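Local coordinates for protein chitinase A (Pteris ryukyuensis, PDB 4RL3) that probably hydrolyses the glycosidic bonds of chitin, this chain being the catalytic domain of a fern class III chitinase of glycoside hydrolase family 18, at residues A44-F49 with V96-A101; N72-V77 with H115-D120; Q183-G188 with L214-T219. One frame throughout, in Å; residues are numbered along the deposited sequence.

Interaction 1 (A44-F49 with V96-A101)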
ATOM      1  N   ALA A  44       1.293  -9.468 -19.920  1.00  8.77           N
ATOM      2  CA  ALA A  44       1.359 -10.159 -18.623  1.00  8.09           C
ATOM      3  C   ALA A  44       2.469 -11.223 -18.625  1.00  7.68           C
ATOM      4  O   ALA A  44       2.711 -11.874 -19.646  1.00  7.71           O
ATOM      5  CB  ALA A  44       0.018 -10.792 -18.294  1.00  8.13           C
ATOM      6  N   THR A  45       3.121 -11.411 -17.477  1.00  6.94           N
ATOM      7  CA  THR A  45       4.222 -12.361 -17.363  1.00  6.59           C
ATOM      8  C   THR A  45       3.876 -13.593 -16.539  1.00  6.23           C
ATOM      9  O   THR A  45       4.772 -14.385 -16.230  1.00  6.54           O
ATOM     10  CB  THR A  45       5.448 -11.704 -16.713  1.00  6.54           C
ATOM     11  OG1 THR A  45       5.096 -11.300 -15.378  1.00  6.40           O
ATOM     12  CG2 THR A  45       5.920 -10.509 -17.517  1.00  6.52           C
ATOM     13  N   ASN A  46       2.609 -13.737 -16.145  1.00  5.81           N
ATOM     14  CA  ASN A  46       2.170 -14.849 -15.295  1.00  5.57           C
ATOM     15  C   ASN A  46       2.880 -14.899 -13.947  1.00  5.32           C
ATOM     16  O   ASN A  46       3.413 -15.935 -13.524  1.00  5.13           O
ATOM     17  CB  ASN A  46       2.295 -16.193 -16.018  1.00  5.55           C
ATOM     18  CG  ASN A  46       1.549 -17.298 -15.302  1.00  5.60           C
ATOM     19  OD1 ASN A  46       0.467 -17.075 -14.736  1.00  5.43           O
ATOM     20  ND2 ASN A  46       2.121 -18.497 -15.308  1.00  5.53           N
ATOM     21  N   GLY A  47       2.882 -13.755 -13.279  1.00  5.19           N
ATOM     22  CA  GLY A  47       3.393 -13.650 -11.932  1.00  5.11           C
ATOM     23  C   GLY A  47       4.889 -13.425 -11.790  1.00  5.22           C
ATOM     24  O   GLY A  47       5.402 -13.467 -10.678  1.00  5.11           O
ATOM     25  N   VAL A  48       5.609 -13.218 -12.890  1.00  5.19           N
ATOM     26  CA  VAL A  48       7.038 -12.888 -12.784  1.00  5.36           C
ATOM     27  C   VAL A  48       7.131 -11.368 -12.657  1.00  5.45           C
ATOM     28  O   VAL A  48       6.915 -10.627 -13.623  1.00  5.51           O
ATOM     29  CB  VAL A  48       7.878 -13.397 -13.977  1.00  5.35           C
ATOM     30  CG1 VAL A  48       9.333 -13.042 -13.759  1.00  5.36           C
ATOM     31  CG2 VAL A  48       7.751 -14.913 -14.129  1.00  5.31           C
ATOM     32  N   PHE A  49       7.399 -10.899 -11.446  1.00  5.42           N
ATOM     33  CA  PHE A  49       7.330  -9.462 -11.152  1.00  5.55           C
ATOM     34  C   PHE A  49       8.531  -8.663 -11.631  1.00  5.80           C
ATOM     35  O   PHE A  49       9.678  -9.046 -11.400  1.00  5.80           O
ATOM     36  CB  PHE A  49       7.072  -9.233  -9.665  1.00  5.49           C
ATOM     37  CG  PHE A  49       5.640  -9.461  -9.300  1.00  5.45           C
ATOM     38  CD1 PHE A  49       4.729  -8.410  -9.369  1.00  5.39           C
ATOM     39  CD2 PHE A  49       5.172 -10.730  -8.987  1.00  5.47           C
ATOM     40  CE1 PHE A  49       3.388  -8.610  -9.075  1.00  5.35           C
ATOM     41  CE2 PHE A  49       3.835 -10.935  -8.691  1.00  5.37           C
ATOM     42  CZ  PHE A  49       2.942  -9.883  -8.747  1.00  5.36           C
ATOM     43  N   VAL A  96      -3.440 -21.029 -11.600  1.00  6.52           N
ATOM     44  CA  VAL A  96      -3.207 -20.579 -10.232  1.00  6.14           C
ATOM     45  C   VAL A  96      -1.822 -21.030  -9.768  1.00  5.87           C
ATOM     46  O   VAL A  96      -1.041 -20.237  -9.253  1.00  5.81           O
ATOM     47  CB  VAL A  96      -4.301 -21.077  -9.266  1.00  6.34           C
ATOM     48  CG1 VAL A  96      -3.910 -20.823  -7.817  1.00  6.30           C
ATOM     49  CG2 VAL A  96      -5.626 -20.421  -9.591  1.00  6.39           C
ATOM     50  N   SER A  97      -1.513 -22.306  -9.965  1.00  5.50           N
ATOM     51  CA  SER A  97      -0.269 -22.843  -9.447  1.00  5.30           C
ATOM     52  C   SER A  97       0.956 -22.204 -10.083  1.00  5.15           C
ATOM     53  O   SER A  97       1.951 -21.949  -9.392  1.00  5.10           O
ATOM     54  CB  SER A  97      -0.215 -24.366  -9.597  1.00  5.33           C
ATOM     55  OG  SER A  97      -0.187 -24.750 -10.955  1.00  5.43           O
ATOM     56  N   SER A  98       0.903 -21.942 -11.385  1.00  5.01           N
ATOM     57  CA  SER A  98       2.062 -21.367 -12.072  1.00  4.92           C
ATOM     58  C   SER A  98       2.239 -19.894 -11.707  1.00  4.78           C
ATOM     59  O   SER A  98       3.371 -19.431 -11.521  1.00  4.83           O
ATOM     60  CB  SER A  98       2.016 -21.572 -13.587  1.00  4.95           C
ATOM     61  OG  SER A  98       0.917 -20.927 -14.195  1.00  4.95           O
ATOM     62  N   TRP A  99       1.131 -19.165 -11.587  1.00  4.64           N
ATOM     63  CA  TRP A  99       1.210 -17.761 -11.169  1.00  4.52           C
ATOM     64  C   TRP A  99       1.822 -17.684  -9.758  1.00  4.49           C
ATOM     65  O   TRP A  99       2.755 -16.901  -9.504  1.00  4.42           O
ATOM     66  CB  TRP A  99      -0.171 -17.061 -11.235  1.00  4.43           C
ATOM     67  CG  TRP A  99      -0.067 -15.562 -11.040  1.00  4.34           C
ATOM     68  CD1 TRP A  99      -0.003 -14.618 -12.018  1.00  4.34           C
ATOM     69  CD2 TRP A  99       0.028 -14.855  -9.792  1.00  4.29           C
ATOM     70  NE1 TRP A  99       0.139 -13.368 -11.466  1.00  4.32           N
ATOM     71  CE2 TRP A  99       0.155 -13.484 -10.104  1.00  4.30           C
ATOM     72  CE3 TRP A  99       0.009 -15.243  -8.451  1.00  4.30           C
ATOM     73  CZ2 TRP A  99       0.270 -12.500  -9.123  1.00  4.28           C
ATOM     74  CZ3 TRP A  99       0.126 -14.263  -7.468  1.00  4.26           C
ATOM     75  CH2 TRP A  99       0.245 -12.905  -7.811  1.00  4.29           C
ATOM     76  N   VAL A 100       1.298 -18.498  -8.845  1.00  4.46           N
ATOM     77  CA  VAL A 100       1.780 -18.481  -7.476  1.00  4.44           C
ATOM     78  C   VAL A 100       3.270 -18.827  -7.410  1.00  4.43           C
ATOM     79  O   VAL A 100       4.023 -18.160  -6.711  1.00  4.35           O
ATOM     80  CB  VAL A 100       0.953 -19.433  -6.584  1.00  4.41           C
ATOM     81  CG1 VAL A 100       1.633 -19.661  -5.243  1.00  4.40           C
ATOM     82  CG2 VAL A 100      -0.459 -18.878  -6.401  1.00  4.47           C
ATOM     83  N   ALA A 101       3.709 -19.847  -8.154  1.00  4.54           N
ATOM     84  CA  ALA A 101       5.113 -20.228  -8.106  1.00  4.61           C
ATOM     85  C   ALA A 101       6.013 -19.104  -8.599  1.00  4.58           C
ATOM     86  O   ALA A 101       7.062 -18.822  -8.015  1.00  4.56           O
ATOM     87  CB  ALA A 101       5.362 -21.513  -8.884  1.00  4.62           C
TER
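N46 begins the contact by reaching across to S98 in the first turn of helix 96-114. Its CG stands anti to the backbone N (chi1 -166°), which carries the amide over to the helix; ND2 then donates to S98 OG at 2.9 Å, nearly straight at 170° and with the acceptor practically in the amide plane. The other end of the amide, OD1, lies 3.6 Å from W99 CB and accepts from T94 N just before the helix, while S98 OG is also hydrogen-bonded to S95. G47 follows with its CA over one face of the W99 indole, 3.6 Å from the centroid of the five-membered ring, a CH-pi contact. With positive phi here and W99 O so near that a CB would clash with it, there is hardly space for a side chain. G47 N and W99 NE1 both turn to D37 OD2, the bond from G47 being weak. Past V48, F49 brings CZ to 3.8 Å from W99 CZ2, the two ring planes 82° apart in an oblique pairing. Polar bonds thus pin the N46 amide to the start of the helix, while the indole supplies an apolar surface for the glycine and the phenylalanine.

Interaction 2 (N72-V77 with H115-D120)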
ATOM      1  N   ASN A  72      13.239   2.554  13.076  1.00  7.36           N
ATOM      2  CA  ASN A  72      11.796   2.396  13.008  1.00  7.02           C
ATOM      3  C   ASN A  72      11.264   2.265  11.592  1.00  6.76           C
ATOM      4  O   ASN A  72      10.056   2.153  11.425  1.00  6.89           O
ATOM      5  CB  ASN A  72      11.093   3.559  13.708  1.00  7.04           C
ATOM      6  CG  ASN A  72      11.341   4.898  13.034  1.00  7.14           C
ATOM      7  OD1 ASN A  72      12.459   5.191  12.589  1.00  7.36           O
ATOM      8  ND2 ASN A  72      10.303   5.718  12.952  1.00  7.05           N
ATOM      9  N   VAL A  73      12.148   2.291  10.593  1.00  6.42           N
ATOM     10  CA  VAL A  73      11.737   2.230   9.181  1.00  6.29           C
ATOM     11  C   VAL A  73      11.834   0.825   8.579  1.00  6.27           C
ATOM     12  O   VAL A  73      12.844   0.133   8.723  1.00  6.25           O
ATOM     13  CB  VAL A  73      12.542   3.225   8.323  1.00  6.24           C
ATOM     14  CG1 VAL A  73      12.267   3.016   6.834  1.00  6.23           C
ATOM     15  CG2 VAL A  73      12.219   4.663   8.737  1.00  6.23           C
ATOM     16  N   LYS A  74      10.755   0.425   7.910  1.00  6.26           N
ATOM     17  CA  LYS A  74      10.723  -0.745   7.032  1.00  6.44           C
ATOM     18  C   LYS A  74      10.322  -0.275   5.639  1.00  6.13           C
ATOM     19  O   LYS A  74       9.751   0.810   5.470  1.00  5.78           O
ATOM     20  CB  LYS A  74       9.719  -1.787   7.533  1.00  7.04           C
ATOM     21  CG  LYS A  74      10.089  -2.498   8.828  1.00  7.75           C
ATOM     22  CD  LYS A  74       9.027  -3.542   9.154  1.00  8.40           C
ATOM     23  CE  LYS A  74       9.285  -4.319  10.430  1.00  8.99           C
ATOM     24  NZ  LYS A  74       8.177  -5.291  10.672  1.00  9.30           N
ATOM     25  N   VAL A  75      10.649  -1.082   4.633  1.00  5.76           N
ATOM     26  CA  VAL A  75      10.294  -0.758   3.247  1.00  5.58           C
ATOM     27  C   VAL A  75       9.604  -1.968   2.620  1.00  5.59           C
ATOM     28  O   VAL A  75      10.133  -3.075   2.656  1.00  5.73           O
ATOM     29  CB  VAL A  75      11.521  -0.317   2.410  1.00  5.53           C
ATOM     30  CG1 VAL A  75      11.097   0.094   1.002  1.00  5.55           C
ATOM     31  CG2 VAL A  75      12.227   0.845   3.097  1.00  5.53           C
ATOM     32  N   MET A  76       8.403  -1.753   2.093  1.00  5.48           N
ATOM     33  CA  MET A  76       7.621  -2.819   1.457  1.00  5.66           C
ATOM     34  C   MET A  76       7.488  -2.507  -0.031  1.00  5.28           C
ATOM     35  O   MET A  76       7.958  -1.464  -0.487  1.00  5.28           O
ATOM     36  CB  MET A  76       6.256  -2.941   2.155  1.00  6.12           C
ATOM     37  CG  MET A  76       6.326  -3.448   3.609  1.00  6.68           C
ATOM     38  SD  MET A  76       6.758  -2.147   4.772  1.00  7.59           S
ATOM     39  CE  MET A  76       6.524  -3.054   6.298  1.00  7.25           C
ATOM     40  N   VAL A  77       6.884  -3.415  -0.797  1.00  5.02           N
ATOM     41  CA  VAL A  77       6.603  -3.137  -2.201  1.00  4.82           C
ATOM     42  C   VAL A  77       5.134  -3.428  -2.482  1.00  4.73           C
ATOM     43  O   VAL A  77       4.595  -4.418  -1.998  1.00  4.75           O
ATOM     44  CB  VAL A  77       7.544  -3.939  -3.148  1.00  4.84           C
ATOM     45  CG1 VAL A  77       7.445  -5.435  -2.908  1.00  4.85           C
ATOM     46  CG2 VAL A  77       7.302  -3.590  -4.623  1.00  4.82           C
ATOM     47  N   HIS A 115      16.238  -5.537   0.108  1.00  6.73           N
ATOM     48  CA  HIS A 115      16.229  -5.493   1.584  1.00  7.01           C
ATOM     49  C   HIS A 115      14.837  -5.123   2.111  1.00  6.59           C
ATOM     50  O   HIS A 115      14.696  -4.341   3.041  1.00  6.62           O
ATOM     51  CB  HIS A 115      17.270  -4.497   2.119  1.00  7.74           C
ATOM     52  CG  HIS A 115      18.542  -4.472   1.339  1.00  8.89           C
ATOM     53  ND1 HIS A 115      19.414  -5.537   1.303  1.00  9.74           N
ATOM     54  CD2 HIS A 115      19.081  -3.514   0.548  1.00  9.45           C
ATOM     55  CE1 HIS A 115      20.447  -5.229   0.535  1.00  9.84           C
ATOM     56  NE2 HIS A 115      20.268  -4.007   0.063  1.00 10.14           N
ATOM     57  N   LEU A 116      13.811  -5.699   1.501  1.00  6.04           N
ATOM     58  CA  LEU A 116      12.441  -5.316   1.817  1.00  5.67           C
ATOM     59  C   LEU A 116      11.853  -6.146   2.956  1.00  5.55           C
ATOM     60  O   LEU A 116      12.395  -7.181   3.348  1.00  5.50           O
ATOM     61  CB  LEU A 116      11.567  -5.427   0.563  1.00  5.58           C
ATOM     62  CG  LEU A 116      12.067  -4.648  -0.655  1.00  5.51           C
ATOM     63  CD1 LEU A 116      11.134  -4.832  -1.840  1.00  5.50           C
ATOM     64  CD2 LEU A 116      12.223  -3.169  -0.350  1.00  5.49           C
ATOM     65  N   ASP A 117      10.699  -5.701   3.438  1.00  5.51           N
ATOM     66  CA  ASP A 117      10.070  -6.237   4.636  1.00  5.62           C
ATOM     67  C   ASP A 117       8.677  -6.795   4.412  1.00  5.41           C
ATOM     68  O   ASP A 117       8.090  -7.373   5.328  1.00  5.49           O
ATOM     69  CB  ASP A 117       9.981  -5.119   5.675  1.00  5.76           C
ATOM     70  CG  ASP A 117      11.344  -4.659   6.144  1.00  5.96           C
ATOM     71  OD1 ASP A 117      11.967  -5.434   6.899  1.00  6.46           O
ATOM     72  OD2 ASP A 117      11.800  -3.568   5.737  1.00  6.12           O
ATOM     73  N   GLY A 118       8.125  -6.615   3.211  1.00  5.21           N
ATOM     74  CA  GLY A 118       6.751  -6.997   2.983  1.00  5.05           C
ATOM     75  C   GLY A 118       6.184  -6.585   1.653  1.00  4.78           C
ATOM     76  O   GLY A 118       6.857  -5.943   0.839  1.00  4.70           O
ATOM     77  N   ILE A 119       4.937  -6.994   1.430  1.00  4.60           N
ATOM     78  CA  ILE A 119       4.229  -6.695   0.192  1.00  4.45           C
ATOM     79  C   ILE A 119       2.840  -6.144   0.484  1.00  4.39           C
ATOM     80  O   ILE A 119       2.239  -6.445   1.511  1.00  4.34           O
ATOM     81  CB  ILE A 119       4.111  -7.924  -0.745  1.00  4.45           C
ATOM     82  CG1 ILE A 119       3.277  -9.057  -0.127  1.00  4.50           C
ATOM     83  CG2 ILE A 119       5.505  -8.427  -1.107  1.00  4.41           C
ATOM     84  CD1 ILE A 119       2.858 -10.125  -1.115  1.00  4.56           C
ATOM     85  N   ASP A 120       2.361  -5.330  -0.446  1.00  4.30           N
ATOM     86  CA  ASP A 120       1.050  -4.706  -0.407  1.00  4.27           C
ATOM     87  C   ASP A 120       0.349  -5.079  -1.711  1.00  4.33           C
ATOM     88  O   ASP A 120       0.943  -4.975  -2.785  1.00  4.40           O
ATOM     89  CB  ASP A 120       1.218  -3.183  -0.311  1.00  4.24           C
ATOM     90  CG  ASP A 120      -0.090  -2.438  -0.414  1.00  4.23           C
ATOM     91  OD1 ASP A 120      -0.927  -2.596   0.499  1.00  4.24           O
ATOM     92  OD2 ASP A 120      -0.279  -1.681  -1.383  1.00  4.20           O
TER
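V75 and D117 are joined by two hydrogen bonds, one of them to a side chain. D117 N donates to V75 O at 2.8 Å, and with D117 CG beside its own backbone N (chi1 -65°), OD2 accepts from V75 N at 3.0 Å through its anti lone pair, the angle at hydrogen 162°. Further along, the pairing becomes parallel, with V77 bracketed between G118 and D120: V77 N donates to G118 O at 3.0 Å and D120 N to V77 O at 2.9 Å. G118 N is buried here without a partner in the model.

D117 OD2 also forms a salt bridge with K67, whereas K74 crosses the aspartate at about a right angle with its CB 3.3 Å from OD2 and sends its ammonium to S152. With an alanine at D117, V75 N is likely to lose its acceptor and K67 its counter-charge.

Apolar contacts fill the V77 and I119 side of the sheet: L116 straddles V75 and V77, its CD2 3.7 Å from V75 CG1 and its CD1 3.9 Å from V77 CG1. On the M76 side, M76 CG presses against the bare backbone of G118, where a CB would be tight.

Parallel strands 73-81 and 118-123, joined through helix 96-114, make a beta-alpha-beta unit of the TIM barrel. D117 and D120 belong to the DxxDxDxE signature of family 18, and D120 is hydrogen-bonded to Y7, S78 and S155, side chains from three barrel strands.

Interaction 3 (Q183-G188 with L214-T219). With ACT (acetate ion), chain E.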
ATOM      1  N   GLN A 183      -8.328   2.827   0.805  1.00  5.02           N
ATOM      2  CA  GLN A 183      -8.110   4.084   0.098  1.00  5.27           C
ATOM      3  C   GLN A 183      -9.263   5.069   0.297  1.00  5.43           C
ATOM      4  O   GLN A 183     -10.194   5.125  -0.510  1.00  5.46           O
ATOM      5  CB  GLN A 183      -7.930   3.826  -1.392  1.00  5.49           C
ATOM      6  CG  GLN A 183      -6.753   2.922  -1.735  1.00  5.62           C
ATOM      7  CD  GLN A 183      -6.607   2.744  -3.235  1.00  5.89           C
ATOM      8  OE1 GLN A 183      -6.894   3.651  -4.012  1.00  6.30           O
ATOM      9  NE2 GLN A 183      -6.185   1.560  -3.648  1.00  6.02           N
ATOM     10  N   PHE A 184      -9.178   5.878   1.347  1.00  5.52           N
ATOM     11  CA  PHE A 184     -10.259   6.827   1.668  1.00  5.62           C
ATOM     12  C   PHE A 184     -10.274   8.038   0.747  1.00  5.86           C
ATOM     13  O   PHE A 184     -11.271   8.765   0.693  1.00  6.27           O
ATOM     14  CB  PHE A 184     -10.183   7.239   3.135  1.00  5.50           C
ATOM     15  CG  PHE A 184     -10.609   6.145   4.070  1.00  5.37           C
ATOM     16  CD1 PHE A 184     -11.962   5.869   4.272  1.00  5.35           C
ATOM     17  CD2 PHE A 184      -9.672   5.352   4.718  1.00  5.30           C
ATOM     18  CE1 PHE A 184     -12.356   4.842   5.115  1.00  5.33           C
ATOM     19  CE2 PHE A 184     -10.066   4.337   5.574  1.00  5.22           C
ATOM     20  CZ  PHE A 184     -11.411   4.070   5.768  1.00  5.26           C
ATOM     21  N   TYR A 185      -9.197   8.211  -0.010  1.00  6.02           N
ATOM     22  CA  TYR A 185      -9.120   9.248  -1.034  1.00  6.30           C
ATOM     23  C   TYR A 185      -9.935   8.900  -2.281  1.00  6.60           C
ATOM     24  O   TYR A 185      -9.979   9.691  -3.228  1.00  6.79           O
ATOM     25  CB  TYR A 185      -7.658   9.587  -1.372  1.00  6.20           C
ATOM     26  CG  TYR A 185      -6.726   8.400  -1.490  1.00  6.17           C
ATOM     27  CD1 TYR A 185      -6.061   7.903  -0.373  1.00  6.08           C
ATOM     28  CD2 TYR A 185      -6.498   7.787  -2.711  1.00  6.14           C
ATOM     29  CE1 TYR A 185      -5.205   6.815  -0.471  1.00  6.04           C
ATOM     30  CE2 TYR A 185      -5.633   6.709  -2.826  1.00  6.01           C
ATOM     31  CZ  TYR A 185      -4.995   6.222  -1.711  1.00  6.06           C
ATOM     32  OH  TYR A 185      -4.143   5.153  -1.821  1.00  5.97           O
ATOM     33  N   SER A 186     -10.579   7.726  -2.282  1.00  6.87           N
ATOM     34  CA  SER A 186     -11.600   7.384  -3.279  1.00  7.20           C
ATOM     35  C   SER A 186     -12.891   8.193  -3.070  1.00  7.49           C
ATOM     36  O   SER A 186     -13.714   8.267  -3.982  1.00  7.92           O
ATOM     37  CB  SER A 186     -11.921   5.880  -3.218  1.00  7.20           C
ATOM     38  OG  SER A 186     -12.437   5.517  -1.945  1.00  7.31           O
ATOM     39  N   TYR A 187     -13.085   8.764  -1.882  1.00  7.45           N
ATOM     40  CA  TYR A 187     -14.297   9.533  -1.593  1.00  7.53           C
ATOM     41  C   TYR A 187     -14.139  10.985  -2.039  1.00  8.11           C
ATOM     42  O   TYR A 187     -13.047  11.415  -2.421  1.00  8.39           O
ATOM     43  CB  TYR A 187     -14.681   9.422  -0.111  1.00  7.22           C
ATOM     44  CG  TYR A 187     -15.037   8.005   0.275  1.00  6.90           C
ATOM     45  CD1 TYR A 187     -16.113   7.352  -0.321  1.00  6.58           C
ATOM     46  CD2 TYR A 187     -14.280   7.302   1.201  1.00  6.71           C
ATOM     47  CE1 TYR A 187     -16.430   6.050  -0.001  1.00  6.58           C
ATOM     48  CE2 TYR A 187     -14.586   5.995   1.532  1.00  6.57           C
ATOM     49  CZ  TYR A 187     -15.663   5.369   0.937  1.00  6.58           C
ATOM     50  OH  TYR A 187     -15.970   4.064   1.261  1.00  6.52           O
ATOM     51  N   GLY A 188     -15.240  11.728  -2.011  1.00  8.60           N
ATOM     52  CA  GLY A 188     -15.265  13.061  -2.598  1.00  9.09           C
ATOM     53  C   GLY A 188     -14.488  14.123  -1.846  1.00  9.41           C
ATOM     54  O   GLY A 188     -14.346  14.072  -0.622  1.00  9.21           O
ATOM     55  N   LEU A 214      -6.237   1.117   8.332  1.00  5.08           N
ATOM     56  CA  LEU A 214      -5.598   2.435   8.401  1.00  5.20           C
ATOM     57  C   LEU A 214      -6.443   3.508   7.730  1.00  5.06           C
ATOM     58  O   LEU A 214      -7.085   3.256   6.720  1.00  5.07           O
ATOM     59  CB  LEU A 214      -4.216   2.391   7.745  1.00  5.44           C
ATOM     60  CG  LEU A 214      -3.265   1.322   8.282  1.00  5.73           C
ATOM     61  CD1 LEU A 214      -1.992   1.342   7.467  1.00  5.99           C
ATOM     62  CD2 LEU A 214      -2.980   1.516   9.758  1.00  5.90           C
ATOM     63  N   ALA A 215      -6.446   4.710   8.308  1.00  4.81           N
ATOM     64  CA  ALA A 215      -7.008   5.869   7.646  1.00  4.86           C
ATOM     65  C   ALA A 215      -6.023   6.343   6.606  1.00  4.78           C
ATOM     66  O   ALA A 215      -4.847   5.985   6.650  1.00  4.78           O
ATOM     67  CB  ALA A 215      -7.281   6.975   8.651  1.00  4.88           C
ATOM     68  N   SER A 216      -6.495   7.145   5.663  1.00  4.86           N
ATOM     69  CA  SER A 216      -5.642   7.640   4.592  1.00  5.06           C
ATOM     70  C   SER A 216      -6.172   8.891   3.914  1.00  5.33           C
ATOM     71  O   SER A 216      -7.361   9.250   4.023  1.00  5.51           O
ATOM     72  CB  SER A 216      -5.416   6.563   3.532  1.00  5.04           C
ATOM     73  OG  SER A 216      -6.641   6.143   2.966  1.00  4.89           O
ATOM     74  N   PHE A 217      -5.256   9.549   3.218  1.00  5.55           N
ATOM     75  CA  PHE A 217      -5.575  10.643   2.327  1.00  5.74           C
ATOM     76  C   PHE A 217      -4.555  10.728   1.201  1.00  6.01           C
ATOM     77  O   PHE A 217      -3.499  10.104   1.262  1.00  5.87           O
ATOM     78  CB  PHE A 217      -5.711  11.983   3.087  1.00  5.83           C
ATOM     79  CG  PHE A 217      -4.500  12.385   3.901  1.00  5.83           C
ATOM     80  CD1 PHE A 217      -3.450  13.072   3.316  1.00  5.88           C
ATOM     81  CD2 PHE A 217      -4.433  12.108   5.259  1.00  5.89           C
ATOM     82  CE1 PHE A 217      -2.347  13.464   4.063  1.00  5.96           C
ATOM     83  CE2 PHE A 217      -3.342  12.497   6.015  1.00  6.01           C
ATOM     84  CZ  PHE A 217      -2.292  13.171   5.402  1.00  5.95           C
ATOM     85  N   SER A 218      -4.901  11.488   0.167  1.00  6.51           N
ATOM     86  CA  SER A 218      -4.007  11.748  -0.939  1.00  7.07           C
ATOM     87  C   SER A 218      -3.418  13.137  -0.809  1.00  7.65           C
ATOM     88  O   SER A 218      -4.099  14.073  -0.386  1.00  7.95           O
ATOM     89  CB  SER A 218      -4.752  11.630  -2.269  1.00  7.19           C
ATOM     90  OG  SER A 218      -3.994  12.175  -3.341  1.00  7.33           O
ATOM     91  N   THR A 219      -2.149  13.258  -1.193  1.00  8.10           N
ATOM     92  CA  THR A 219      -1.497  14.545  -1.331  1.00  8.75           C
ATOM     93  C   THR A 219      -1.387  14.940  -2.812  1.00  9.38           C
ATOM     94  O   THR A 219      -0.731  15.931  -3.155  1.00 10.08           O
ATOM     95  CB  THR A 219      -0.105  14.500  -0.692  1.00  8.77           C
ATOM     96  OG1 THR A 219       0.589  13.331  -1.158  1.00  8.93           O
ATOM     97  CG2 THR A 219      -0.227  14.456   0.839  1.00  8.77           C
TER
HETATM   98  C   ACT E 403      -3.208   3.182  -4.375  1.00  8.44           C
HETATM   99  O   ACT E 403      -3.093   2.708  -5.534  1.00  8.32           O
HETATM  100  OXT ACT E 403      -3.779   4.299  -4.284  1.00  8.21           O
HETATM  101  CH3 ACT E 403      -2.672   2.459  -3.170  1.00  8.46           C
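F184 and Y185, in a short 3-10 turn, pass alongside strand 215-218 with CA separations of 5.5 Å from F184 to S216 and 5.1 Å from Y185 to F217. The turn is closed from within by Q183 O, which accepts from both S186 N and S186 OG.

S216 points its hydroxyl between the two aromatic residues: OG lies 3.0 Å from F184 N and near the plane of the F184 ring at its edge, and it is hydrogen-bonded to F182 O. The same ring turns its edge to the strand backbone, with CE2 3.4 Å from L214 O in the ring plane; that carbonyl is buried and has no hydrogen-bonding partner in the model. Y185 CG sits between the backbone N and the carbonyl carbon (chi1 42°), which lays the ring back along the strand, CD1 3.6 Å from F217 C. Y185 CB lies 3.7 Å from S218 CB, and Q183 CB stands over the rim of one face of the ring. At its far end Y185 OH donates to acetate OXT at 2.6 Å. Q183 flanks the same ion, its NE2 anchored on A157 O.

Contact between turn and strand is thus mainly van der Waals packing of aromatic rings against backbone and serine side chains, consistent with holding the tyrosine so that its hydroxyl meets an anionic oxygen, here of an acetate probably from the crystallisation liquor.

Overall arrangement
Interactions 2 and 3 reach the same curled sheet from opposite sides of the chain's centre, their centres 21 Å apart and their nearest atoms about 7 Å. The acetate relates them: Y185 of interaction 3 binds it, and the D120 side chain of interaction 2 lies about 5 Å away, consistent with an ion marking the substrate-binding pocket. A magnesium ion sits about 4 Å from the Q183 side chain and about 11 Å from that of D120. Interaction 1 is more peripheral, its centre 21 Å from interaction 2 and 30 Å from interaction 3. Its helix 96-114 leads directly into strand 118-123, whose Y123 is touched by F49 and W99.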